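Local structure of D-xylonate dehydratase (Caulobacter crescentus, 5OYN) at residues A[30-33]-A[34-38]; A[247-250]-A[251-254]; A[411-415]-A[416-420]; A[438-441]-A[442-446]. The protein catalyses the dehydration of D-xylonate to 2-dehydro-3-deoxy-D-arabinonate in D-xylose degradation, and of D-gluconate, using a [2Fe-2S] cluster and magnesium. All blocks are in the same frame, centred on the assembly; numbering follows the deposited sequence.

Contact 1. Residues A[30-33]-A[34-38]; sequences IDMT and ALYLE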
loop_
_atom_site.group_PDB
_atom_site.type_symbol
_atom_site.label_atom_id
_atom_site.label_comp_id
_atom_site.label_asym_id
_atom_site.label_seq_id
_atom_site.Cartn_x
_atom_site.Cartn_y
_atom_site.Cartn_z
ATOM N N ILE A 30 21.092 16.575 -25.711
ATOM C CA ILE A 30 19.705 16.137 -25.789
ATOM C C ILE A 30 19.616 14.614 -25.811
ATOM O O ILE A 30 18.594 14.049 -25.396
ATOM C CB ILE A 30 19.013 16.773 -27.014
ATOM C CG1 ILE A 30 17.638 16.158 -27.275
ATOM C CG2 ILE A 30 19.880 16.648 -28.254
ATOM C CD1 ILE A 30 16.634 16.414 -26.169
ATOM N N ASP A 31 20.672 13.927 -26.251
ATOM C CA ASP A 31 20.686 12.474 -26.133
ATOM C C ASP A 31 20.598 12.051 -24.673
ATOM O O ASP A 31 19.832 11.141 -24.330
ATOM C CB ASP A 31 21.940 11.890 -26.795
ATOM C CG ASP A 31 23.239 12.466 -26.233
ATOM O OD1 ASP A 31 23.299 13.693 -26.005
ATOM O OD2 ASP A 31 24.204 11.693 -26.022
ATOM N N MET A 32 21.352 12.723 -23.792
ATOM C CA MET A 32 21.370 12.343 -22.381
ATOM C C MET A 32 20.071 12.716 -21.685
ATOM O O MET A 32 19.590 11.976 -20.816
ATOM C CB MET A 32 22.554 12.987 -21.673
ATOM C CG MET A 32 23.864 12.581 -22.264
ATOM S SD MET A 32 24.122 10.815 -22.049
ATOM C CE MET A 32 24.866 10.825 -20.427
ATOM N N THR A 33 19.496 13.865 -22.036
ATOM C CA THR A 33 18.187 14.222 -21.509
ATOM C C THR A 33 17.193 13.084 -21.742
ATOM O O THR A 33 16.711 12.468 -20.789
ATOM C CB THR A 33 17.737 15.549 -22.133
ATOM O OG1 THR A 33 18.606 16.587 -21.657
ATOM C CG2 THR A 33 16.334 15.919 -21.743
ATOM N N ALA A 34 16.946 12.732 -23.007
ATOM C CA ALA A 34 16.044 11.620 -23.310
ATOM C C ALA A 34 16.422 10.356 -22.540
ATOM O O ALA A 34 15.546 9.640 -22.042
ATOM C CB ALA A 34 16.031 11.348 -24.817
ATOM N N LEU A 35 17.719 10.075 -22.413
ATOM C CA LEU A 35 18.158 8.930 -21.616
ATOM C C LEU A 35 17.700 9.042 -20.161
ATOM O O LEU A 35 17.465 8.022 -19.502
ATOM C CB LEU A 35 19.685 8.813 -21.707
ATOM C CG LEU A 35 20.501 7.659 -21.107
ATOM C CD1 LEU A 35 20.719 7.827 -19.605
ATOM C CD2 LEU A 35 19.859 6.315 -21.423
ATOM N N TYR A 36 17.556 10.266 -19.650
ATOM C CA TYR A 36 17.221 10.507 -18.252
ATOM C C TYR A 36 15.717 10.532 -17.986
ATOM O O TYR A 36 15.283 10.009 -16.958
ATOM C CB TYR A 36 17.851 11.820 -17.785
ATOM C CG TYR A 36 19.366 11.789 -17.663
ATOM C CD1 TYR A 36 20.042 10.616 -17.329
ATOM C CD2 TYR A 36 20.121 12.943 -17.870
ATOM C CE1 TYR A 36 21.431 10.595 -17.214
ATOM C CE2 TYR A 36 21.508 12.935 -17.753
ATOM C CZ TYR A 36 22.156 11.759 -17.431
ATOM O OH TYR A 36 23.528 11.757 -17.319
ATOM N N LEU A 37 14.906 11.137 -18.876
ATOM C CA LEU A 37 13.450 11.119 -18.689
ATOM C C LEU A 37 12.865 9.732 -18.846
ATOM O O LEU A 37 11.801 9.443 -18.294
ATOM C CB LEU A 37 12.693 11.982 -19.702
ATOM C CG LEU A 37 12.686 13.481 -19.923
ATOM C CD1 LEU A 37 12.488 14.196 -18.563
ATOM C CD2 LEU A 37 13.892 13.922 -20.731
ATOM N N GLU A 38 13.504 8.889 -19.646
ATOM C CA GLU A 38 12.799 7.757 -20.227
ATOM C C GLU A 38 12.265 6.807 -19.153
ATOM O O GLU A 38 11.062 6.514 -19.113
ATOM C CB GLU A 38 13.729 7.054 -21.209
ATOM C CG GLU A 38 13.296 5.695 -21.617
ATOM C CD GLU A 38 14.165 4.624 -21.009
ATOM O OE1 GLU A 38 15.302 4.958 -20.590
ATOM O OE2 GLU A 38 13.718 3.452 -20.984
#

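Contact 2. Residues A[247-250]-A[251-254]; sequences AYKT and GQRI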
loop_
_atom_site.group_PDB
_atom_site.type_symbol
_atom_site.label_atom_id
_atom_site.label_comp_id
_atom_site.label_asym_id
_atom_site.label_seq_id
_atom_site.Cartn_x
_atom_site.Cartn_y
_atom_site.Cartn_z
ATOM N N ALA A 247 3.075 15.839 8.864
ATOM C CA ALA A 247 3.774 15.301 7.704
ATOM C C ALA A 247 3.345 16.026 6.437
ATOM O O ALA A 247 4.171 16.306 5.564
ATOM C CB ALA A 247 3.529 13.797 7.588
ATOM N N TYR A 248 2.059 16.370 6.339
ATOM C CA TYR A 248 1.573 17.164 5.214
ATOM C C TYR A 248 2.238 18.537 5.175
ATOM O O TYR A 248 2.805 18.936 4.149
ATOM C CB TYR A 248 0.055 17.305 5.304
ATOM C CG TYR A 248 -0.558 18.177 4.238
ATOM C CD1 TYR A 248 -0.770 17.692 2.938
ATOM C CD2 TYR A 248 -0.953 19.469 4.523
ATOM C CE1 TYR A 248 -1.351 18.487 1.953
ATOM C CE2 TYR A 248 -1.531 20.265 3.553
ATOM C CZ TYR A 248 -1.729 19.772 2.276
ATOM O OH TYR A 248 -2.297 20.590 1.336
ATOM N N LYS A 249 2.177 19.279 6.290
ATOM C CA LYS A 249 2.739 20.627 6.298
ATOM C C LYS A 249 4.237 20.612 6.030
ATOM O O LYS A 249 4.761 21.524 5.379
ATOM C CB LYS A 249 2.409 21.323 7.612
ATOM C CG LYS A 249 0.993 21.913 7.566
ATOM C CD LYS A 249 0.317 21.870 8.926
ATOM C CE LYS A 249 -1.171 22.237 8.816
ATOM N NZ LYS A 249 -2.035 21.718 9.953
ATOM N N THR A 250 4.936 19.567 6.465
ATOM C CA THR A 250 6.345 19.453 6.120
ATOM C C THR A 250 6.526 19.285 4.619
ATOM O O THR A 250 7.478 19.818 4.038
ATOM C CB THR A 250 6.981 18.297 6.879
ATOM O OG1 THR A 250 6.863 18.535 8.292
ATOM C CG2 THR A 250 8.442 18.182 6.515
ATOM N N GLY A 251 5.607 18.580 3.964
ATOM C CA GLY A 251 5.713 18.428 2.521
ATOM C C GLY A 251 5.474 19.732 1.787
ATOM O O GLY A 251 6.161 20.044 0.810
ATOM N N GLN A 252 4.494 20.509 2.247
ATOM C CA GLN A 252 4.310 21.871 1.750
ATOM C C GLN A 252 5.565 22.713 1.947
ATOM O O GLN A 252 6.025 23.397 1.022
ATOM C CB GLN A 252 3.131 22.518 2.466
ATOM C CG GLN A 252 1.877 22.483 1.671
ATOM C CD GLN A 252 0.712 22.961 2.475
ATOM O OE1 GLN A 252 0.772 23.001 3.702
ATOM N NE2 GLN A 252 -0.362 23.343 1.793
ATOM N N ARG A 253 6.137 22.672 3.148
ATOM C CA ARG A 253 7.222 23.590 3.460
ATOM C C ARG A 253 8.478 23.292 2.652
ATOM O O ARG A 253 9.266 24.202 2.386
ATOM C CB ARG A 253 7.528 23.539 4.950
ATOM C CG ARG A 253 8.564 24.533 5.392
ATOM C CD ARG A 253 8.192 25.929 4.923
ATOM N NE ARG A 253 9.265 26.879 5.181
ATOM C CZ ARG A 253 9.247 28.152 4.805
ATOM N NH1 ARG A 253 8.204 28.636 4.145
ATOM N NH2 ARG A 253 10.278 28.940 5.090
ATOM N N ILE A 254 8.699 22.038 2.259
ATOM C CA ILE A 254 9.997 21.715 1.674
ATOM C C ILE A 254 10.098 22.275 0.268
ATOM O O ILE A 254 11.202 22.545 -0.211
ATOM C CB ILE A 254 10.269 20.197 1.705
ATOM C CG1 ILE A 254 11.729 19.876 1.343
ATOM C CG2 ILE A 254 9.333 19.449 0.761
ATOM C CD1 ILE A 254 12.773 20.783 1.948
#

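Contact 3. Residues A[411-415]-A[416-420]; sequences EEFRK and RYLSQ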
loop_
_atom_site.group_PDB
_atom_site.type_symbol
_atom_site.label_atom_id
_atom_site.label_comp_id
_atom_site.label_asym_id
_atom_site.label_seq_id
_atom_site.Cartn_x
_atom_site.Cartn_y
_atom_site.Cartn_z
ATOM N N GLU A 411 18.667 10.524 44.472
ATOM C CA GLU A 411 18.912 11.129 45.777
ATOM C C GLU A 411 19.639 10.171 46.719
ATOM O O GLU A 411 20.437 10.616 47.551
ATOM C CB GLU A 411 17.600 11.612 46.388
ATOM C CG GLU A 411 16.642 10.513 46.751
ATOM C CD GLU A 411 15.915 10.802 48.045
ATOM O OE1 GLU A 411 14.691 10.530 48.114
ATOM O OE2 GLU A 411 16.572 11.301 48.990
ATOM N N GLU A 412 19.397 8.864 46.600
ATOM C CA GLU A 412 20.164 7.907 47.390
ATOM C C GLU A 412 21.628 7.887 46.958
ATOM O O GLU A 412 22.530 7.818 47.802
ATOM C CB GLU A 412 19.543 6.516 47.274
ATOM C CG GLU A 412 19.643 5.688 48.548
ATOM C CD GLU A 412 19.023 6.387 49.754
ATOM O OE1 GLU A 412 17.901 6.927 49.621
ATOM O OE2 GLU A 412 19.661 6.404 50.833
ATOM N N PHE A 413 21.877 7.939 45.646
ATOM C CA PHE A 413 23.239 8.067 45.129
ATOM C C PHE A 413 23.902 9.336 45.650
ATOM O O PHE A 413 25.072 9.313 46.047
ATOM C CB PHE A 413 23.200 8.057 43.597
ATOM C CG PHE A 413 24.551 8.138 42.917
ATOM C CD1 PHE A 413 25.206 9.359 42.759
ATOM C CD2 PHE A 413 25.130 6.999 42.358
ATOM C CE1 PHE A 413 26.437 9.431 42.101
ATOM C CE2 PHE A 413 26.355 7.062 41.696
ATOM C CZ PHE A 413 27.010 8.281 41.572
ATOM N N ARG A 414 23.166 10.453 45.649
ATOM C CA ARG A 414 23.706 11.710 46.150
ATOM C C ARG A 414 24.157 11.576 47.601
ATOM O O ARG A 414 25.315 11.858 47.929
ATOM C CB ARG A 414 22.668 12.820 46.000
ATOM C CG ARG A 414 23.216 14.207 46.284
ATOM C CD ARG A 414 22.256 15.301 45.852
ATOM N NE ARG A 414 21.963 15.231 44.421
ATOM C CZ ARG A 414 22.736 15.739 43.460
ATOM N NH1 ARG A 414 23.871 16.374 43.763
ATOM N NH2 ARG A 414 22.370 15.608 42.188
ATOM N N LYS A 415 23.258 11.120 48.481
ATOM C CA LYS A 415 23.593 10.951 49.895
ATOM C C LYS A 415 24.801 10.046 50.105
ATOM O O LYS A 415 25.582 10.268 51.029
ATOM C CB LYS A 415 22.395 10.383 50.658
ATOM C CG LYS A 415 21.442 11.440 51.197
ATOM C CD LYS A 415 20.238 10.807 51.886
ATOM C CE LYS A 415 18.935 11.478 51.450
ATOM N NZ LYS A 415 17.783 10.519 51.408
ATOM N N ARG A 416 24.979 9.032 49.265
ATOM C CA ARG A 416 26.030 8.055 49.515
ATOM C C ARG A 416 27.414 8.577 49.136
ATOM O O ARG A 416 28.387 8.333 49.860
ATOM C CB ARG A 416 25.728 6.753 48.764
ATOM C CG ARG A 416 26.650 5.598 49.146
ATOM C CD ARG A 416 26.364 4.323 48.364
ATOM N NE ARG A 416 24.936 4.067 48.212
ATOM C CZ ARG A 416 24.187 3.484 49.142
ATOM N NH1 ARG A 416 24.740 3.098 50.291
ATOM N NH2 ARG A 416 22.889 3.287 48.924
ATOM N N TYR A 417 27.535 9.287 48.017
ATOM C CA TYR A 417 28.854 9.649 47.506
ATOM C C TYR A 417 29.123 11.142 47.477
ATOM O O TYR A 417 30.226 11.570 47.830
ATOM C CB TYR A 417 29.054 9.088 46.092
ATOM C CG TYR A 417 28.757 7.614 45.964
ATOM C CD1 TYR A 417 29.708 6.658 46.312
ATOM C CD2 TYR A 417 27.524 7.175 45.481
ATOM C CE1 TYR A 417 29.436 5.302 46.190
ATOM C CE2 TYR A 417 27.242 5.826 45.352
ATOM C CZ TYR A 417 28.198 4.896 45.705
ATOM O OH TYR A 417 27.908 3.560 45.580
ATOM N N LEU A 418 28.163 11.952 47.047
ATOM C CA LEU A 418 28.405 13.374 46.863
ATOM C C LEU A 418 28.033 14.199 48.086
ATOM O O LEU A 418 27.854 15.416 47.961
ATOM C CB LEU A 418 27.642 13.884 45.642
ATOM C CG LEU A 418 27.448 12.903 44.489
ATOM C CD1 LEU A 418 26.567 13.529 43.419
ATOM C CD2 LEU A 418 28.783 12.449 43.898
ATOM N N SER A 419 27.921 13.577 49.264
ATOM C CA SER A 419 27.364 14.275 50.419
ATOM C C SER A 419 28.275 14.272 51.655
ATOM O O SER A 419 27.784 14.491 52.771
ATOM C CB SER A 419 25.995 13.680 50.767
ATOM O OG SER A 419 24.960 14.365 50.086
ATOM N N GLN A 420 29.592 14.057 51.495
ATOM C CA GLN A 420 30.214 13.977 52.820
ATOM C C GLN A 420 30.612 15.371 53.318
ATOM O O GLN A 420 31.013 16.225 52.521
ATOM C CB GLN A 420 31.431 13.049 52.802
ATOM C CG GLN A 420 32.763 13.726 52.532
ATOM C CD GLN A 420 33.918 12.744 52.495
ATOM O OE1 GLN A 420 34.979 13.029 51.925
ATOM N NE2 GLN A 420 33.719 11.577 53.103
#

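Contact 4. Residues A[438-441]-A[442-446]; sequences DDYH and KRIND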
loop_
_atom_site.group_PDB
_atom_site.type_symbol
_atom_site.label_atom_id
_atom_site.label_comp_id
_atom_site.label_asym_id
_atom_site.label_seq_id
_atom_site.Cartn_x
_atom_site.Cartn_y
_atom_site.Cartn_z
ATOM N N ASP A 438 30.703 -8.924 27.888
ATOM C CA ASP A 438 30.712 -10.327 28.283
ATOM C C ASP A 438 31.497 -10.508 29.569
ATOM O O ASP A 438 31.031 -11.164 30.512
ATOM C CB ASP A 438 31.289 -11.188 27.162
ATOM C CG ASP A 438 31.264 -12.682 27.495
ATOM O OD1 ASP A 438 30.269 -13.169 28.088
ATOM O OD2 ASP A 438 32.253 -13.371 27.153
ATOM N N ASP A 439 32.682 -9.890 29.634
ATOM C CA ASP A 439 33.515 -9.925 30.831
ATOM C C ASP A 439 32.724 -9.524 32.074
ATOM O O ASP A 439 32.718 -10.242 33.081
ATOM C CB ASP A 439 34.722 -9.008 30.615
ATOM C CG ASP A 439 35.833 -9.216 31.645
ATOM O OD1 ASP A 439 36.061 -10.370 32.076
ATOM O OD2 ASP A 439 36.486 -8.209 32.005
ATOM N N TYR A 440 32.033 -8.381 32.011
ATOM C CA TYR A 440 31.242 -7.918 33.151
ATOM C C TYR A 440 30.258 -8.986 33.619
ATOM O O TYR A 440 30.185 -9.298 34.814
ATOM C CB TYR A 440 30.505 -6.626 32.787
ATOM C CG TYR A 440 29.367 -6.265 33.723
ATOM C CD1 TYR A 440 28.074 -6.726 33.500
ATOM C CD2 TYR A 440 29.579 -5.453 34.814
ATOM C CE1 TYR A 440 27.033 -6.402 34.356
ATOM C CE2 TYR A 440 28.539 -5.119 35.677
ATOM C CZ TYR A 440 27.268 -5.596 35.443
ATOM O OH TYR A 440 26.244 -5.255 36.305
ATOM N N HIS A 441 29.495 -9.566 32.681
ATOM C CA HIS A 441 28.440 -10.507 33.056
ATOM C C HIS A 441 29.005 -11.769 33.687
ATOM O O HIS A 441 28.362 -12.369 34.557
ATOM C CB HIS A 441 27.572 -10.859 31.837
ATOM C CG HIS A 441 26.579 -9.792 31.497
ATOM N ND1 HIS A 441 25.524 -9.471 32.327
ATOM C CD2 HIS A 441 26.514 -8.929 30.454
ATOM C CE1 HIS A 441 24.834 -8.477 31.793
ATOM N NE2 HIS A 441 25.415 -8.128 30.657
ATOM N N LYS A 442 30.214 -12.164 33.298
ATOM C CA LYS A 442 30.748 -13.415 33.806
ATOM C C LYS A 442 31.347 -13.278 35.203
ATOM O O LYS A 442 31.289 -14.237 35.982
ATOM C CB LYS A 442 31.756 -13.971 32.810
ATOM C CG LYS A 442 31.099 -14.609 31.551
ATOM C CD LYS A 442 29.952 -15.619 31.890
ATOM C CE LYS A 442 28.506 -15.051 31.898
ATOM N NZ LYS A 442 27.558 -16.014 32.549
ATOM N N ARG A 443 31.874 -12.103 35.563
ATOM C CA ARG A 443 32.585 -11.947 36.828
ATOM C C ARG A 443 31.888 -11.051 37.852
ATOM O O ARG A 443 32.332 -11.011 39.002
ATOM C CB ARG A 443 34.006 -11.405 36.575
ATOM C CG ARG A 443 34.876 -12.245 35.619
ATOM C CD ARG A 443 36.099 -11.457 35.146
ATOM N NE ARG A 443 36.627 -10.618 36.226
ATOM C CZ ARG A 443 37.238 -9.441 36.070
ATOM N NH1 ARG A 443 37.421 -8.924 34.859
ATOM N NH2 ARG A 443 37.667 -8.779 37.140
ATOM N N ILE A 444 30.809 -10.347 37.488
ATOM C CA ILE A 444 30.275 -9.307 38.377
ATOM C C ILE A 444 29.792 -9.888 39.703
ATOM O O ILE A 444 29.863 -9.222 40.744
ATOM C CB ILE A 444 29.147 -8.515 37.682
ATOM C CG1 ILE A 444 28.568 -7.477 38.638
ATOM C CG2 ILE A 444 28.049 -9.444 37.201
ATOM C CD1 ILE A 444 29.477 -6.327 38.839
ATOM N N ASN A 445 29.299 -11.122 39.699
ATOM C CA ASN A 445 28.828 -11.765 40.916
ATOM C C ASN A 445 29.868 -12.697 41.528
ATOM O O ASN A 445 29.547 -13.451 42.455
ATOM C CB ASN A 445 27.529 -12.515 40.633
ATOM C CG ASN A 445 26.324 -11.606 40.692
ATOM O OD1 ASN A 445 26.167 -10.823 41.638
ATOM N ND2 ASN A 445 25.474 -11.683 39.675
ATOM N N ASP A 446 31.094 -12.657 41.027
ATOM C CA ASP A 446 32.208 -13.415 41.566
ATOM C C ASP A 446 32.630 -12.807 42.897
ATOM O O ASP A 446 33.245 -11.730 42.903
ATOM C CB ASP A 446 33.366 -13.402 40.565
ATOM C CG ASP A 446 34.629 -14.040 41.105
ATOM O OD1 ASP A 446 34.585 -14.677 42.178
ATOM O OD2 ASP A 446 35.674 -13.909 40.435
#

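Contact 1. Residues A[30-33]-A[34-38]
Met32 and Tyr36 make the close-packed side of this helical turn. The methionine chain, bent at chi2 and chi3, slants across the tyrosine and brings its methyl CE to 3.5 Å from Tyr36 OH, while Met32 CB lies 4.1 Å from Tyr36 CE2. Met32 O sits over one face of the same ring, offset toward its rim. The phenol oxygen hydrogen-bonds to Asn599 and His598 of the C-terminal tail, which also packs on Met32. Were Tyr36 an alanine, Met32 CE would probably lose its neighbour and the two tail residues their shared partner. One residue further along, Thr33 CG2 is 3.3 Å from Leu37 CD2, the two side chains running alongside each other. All of this rides on helix 30-39, which lies against the second subunit: Tyr36 packs on Asn102 of that subunit, which lines a cluster pocket, and the side chain of Leu35 is about 7 Å from a bound [2Fe-2S] cluster. The looser side is at Ile30, which is partly exposed and joins mainly through its carbonyl, Ala34 N to Ile30 O being 3.2 Å with an N-H...O angle of 170°. Asp31, by contrast, is buried and salt-bridges Arg183 of the second subunit.

Contact 2. Residues A[247-250]-A[251-254]
Tyr248 and Gln252 are an i, i+4 pair on the long alpha helix 241-259, which packs against strands 130-135 and 155-159 of the parallel sheet. The main-chain bonds are those of a regular helix: Gln252 N reaches Tyr248 O at 3.0 Å (N-H...O angle 164°), and Arg253 N reaches Lys249 O at 2.9 Å. Gly251 N bonds to Ala247 O at 3.1 Å. Van der Waals contact joins the side chains. With Tyr248 CG trans to the backbone N (chi1 177°), the ring stands where the extended glutamine can slant across it, amide and ring planes 50° apart; Gln252 CD comes to 3.7 Å from Tyr248 CE2. Polar partners for both ends lie elsewhere: Tyr248 OH hydrogen-bonds to Asp86 of helix 73-87, and Gln252 NE2 to Glu48 of the third subunit, so the pair stands between a neighbouring helix and a subunit interface. A leucine at Tyr248 would probably leave Asp86 without its hydroxyl partner and take away the ring atoms that Gln252 CD and OE1 lie against. Elsewhere on the helix, Thr250 packs on Ile156 and Leu158 of strand 155-159; Arg253 NE hydrogen-bonds to Val358 O. Lys249 lies alongside the glutamine, its CG 4.0 Å from Gln252 OE1.

Contact 3. Residues A[411-415]-A[416-420]
Phe413 and Tyr417 carry the buried side of this short helix with their rings set edge-to-face. The phenylalanine points CG away from its own backbone N (chi1 -178°), whereas Tyr417 folds its CG back beside the N (chi1 -51°); these different first torsions send the two side chains across each other at about a right angle. The edge of the tyrosine meets the phenylalanine face, Tyr417 CD2 standing 3.8 Å above the plane over the ring centre, with the two planes inclined at 51°. One face of the tyrosine is in turn covered by Arg416 CG, and its hydroxyl hydrogen-bonds to Glu453 O. Leu418 CD2 adds a further apolar contact, 4.2 Å from Phe413 CE1.

The remaining side chains are more exposed. Arg414, bent at chi3, lays a face of its guanidinium against Leu418 CD1, which is 3.9 Å from Arg414 NH1. Lys415 reaches back along the helix to salt-bridge Glu411, NZ to OE2 2.8 Å, meeting the carboxylate from above its plane. Glu412 and Arg416 cross at a slant without a salt bridge; the nearest approach of their side chains is Glu412 CG to Arg416 NH2 at 4.1 Å.

Leu418 is the first residue to leave helical torsions, and beyond it Ser419 OG gives Arg414 O a weak hydrogen bond at 3.3 Å. At the C-terminal end of helix 411-417, Tyr417 meets the ring of Phe427 on strand 426-435 and so joins the helix end to the mixed sheet.

Contact 4. Residues A[438-441]-A[442-446]
Within the beta-alpha-beta unit of strand 426-435, helix 436-443 and strand 455-460, Tyr440 and Ile444 pack side by side toward the C-terminal part of the helix. Ile444 CB sits over the tyrosine face in a CH-pi contact, 4.1 Å from the ring centroid, and Ile444 CD1 comes to 3.5 Å from Tyr440 CE2. Having CG1 opposite its backbone N (chi1 178°) carries the isoleucine's longer branch along the ring. Ile444 N also bonds to Tyr440 O at 2.9 Å, while the phenol group is held beyond the helix by Gln477 O. A different face of the turn is ionic. Asp439 and Arg443 form a salt bridge, the carboxylate meeting the guanidinium at its edge with the two planes 46° apart; both hydrogen bonds within the bridge are weak, from Arg443 NH1 to Asp439 OD2 at 3.1 Å and to Asp439 OD1 at 3.4 Å. OD2 also accepts from Asp435 N, so the aspartate joins the end of strand 426-435 to Arg443. His441 meets His29 of the second subunit edge-to-face. From Arg443 to Asp446 the chain makes a type I beta turn, closed by Asp446 N to Arg443 O, on its way through the crossover to strand 455-460.

Overall arrangement
All four contacts are local turns of helix or helix end, strung in series along the chain: none nests in or crosses another, and none closes a long loop. Contact 1, on helix 30-39, lies far out on an N-terminal arm beside the second subunit. Contact 2 follows on the same side of the chain's centre, their centres 30 Å apart, and joins its helix to the parallel sheet and to the third subunit. Across the chain's centre come contacts 3 and 4, whose centres are 26 Å apart; their helices precede and follow strand 426-435 of the mixed sheet. Contact 4 reaches the second subunit again, through His29 of that subunit, which precedes that subunit's own copy of helix 30-39.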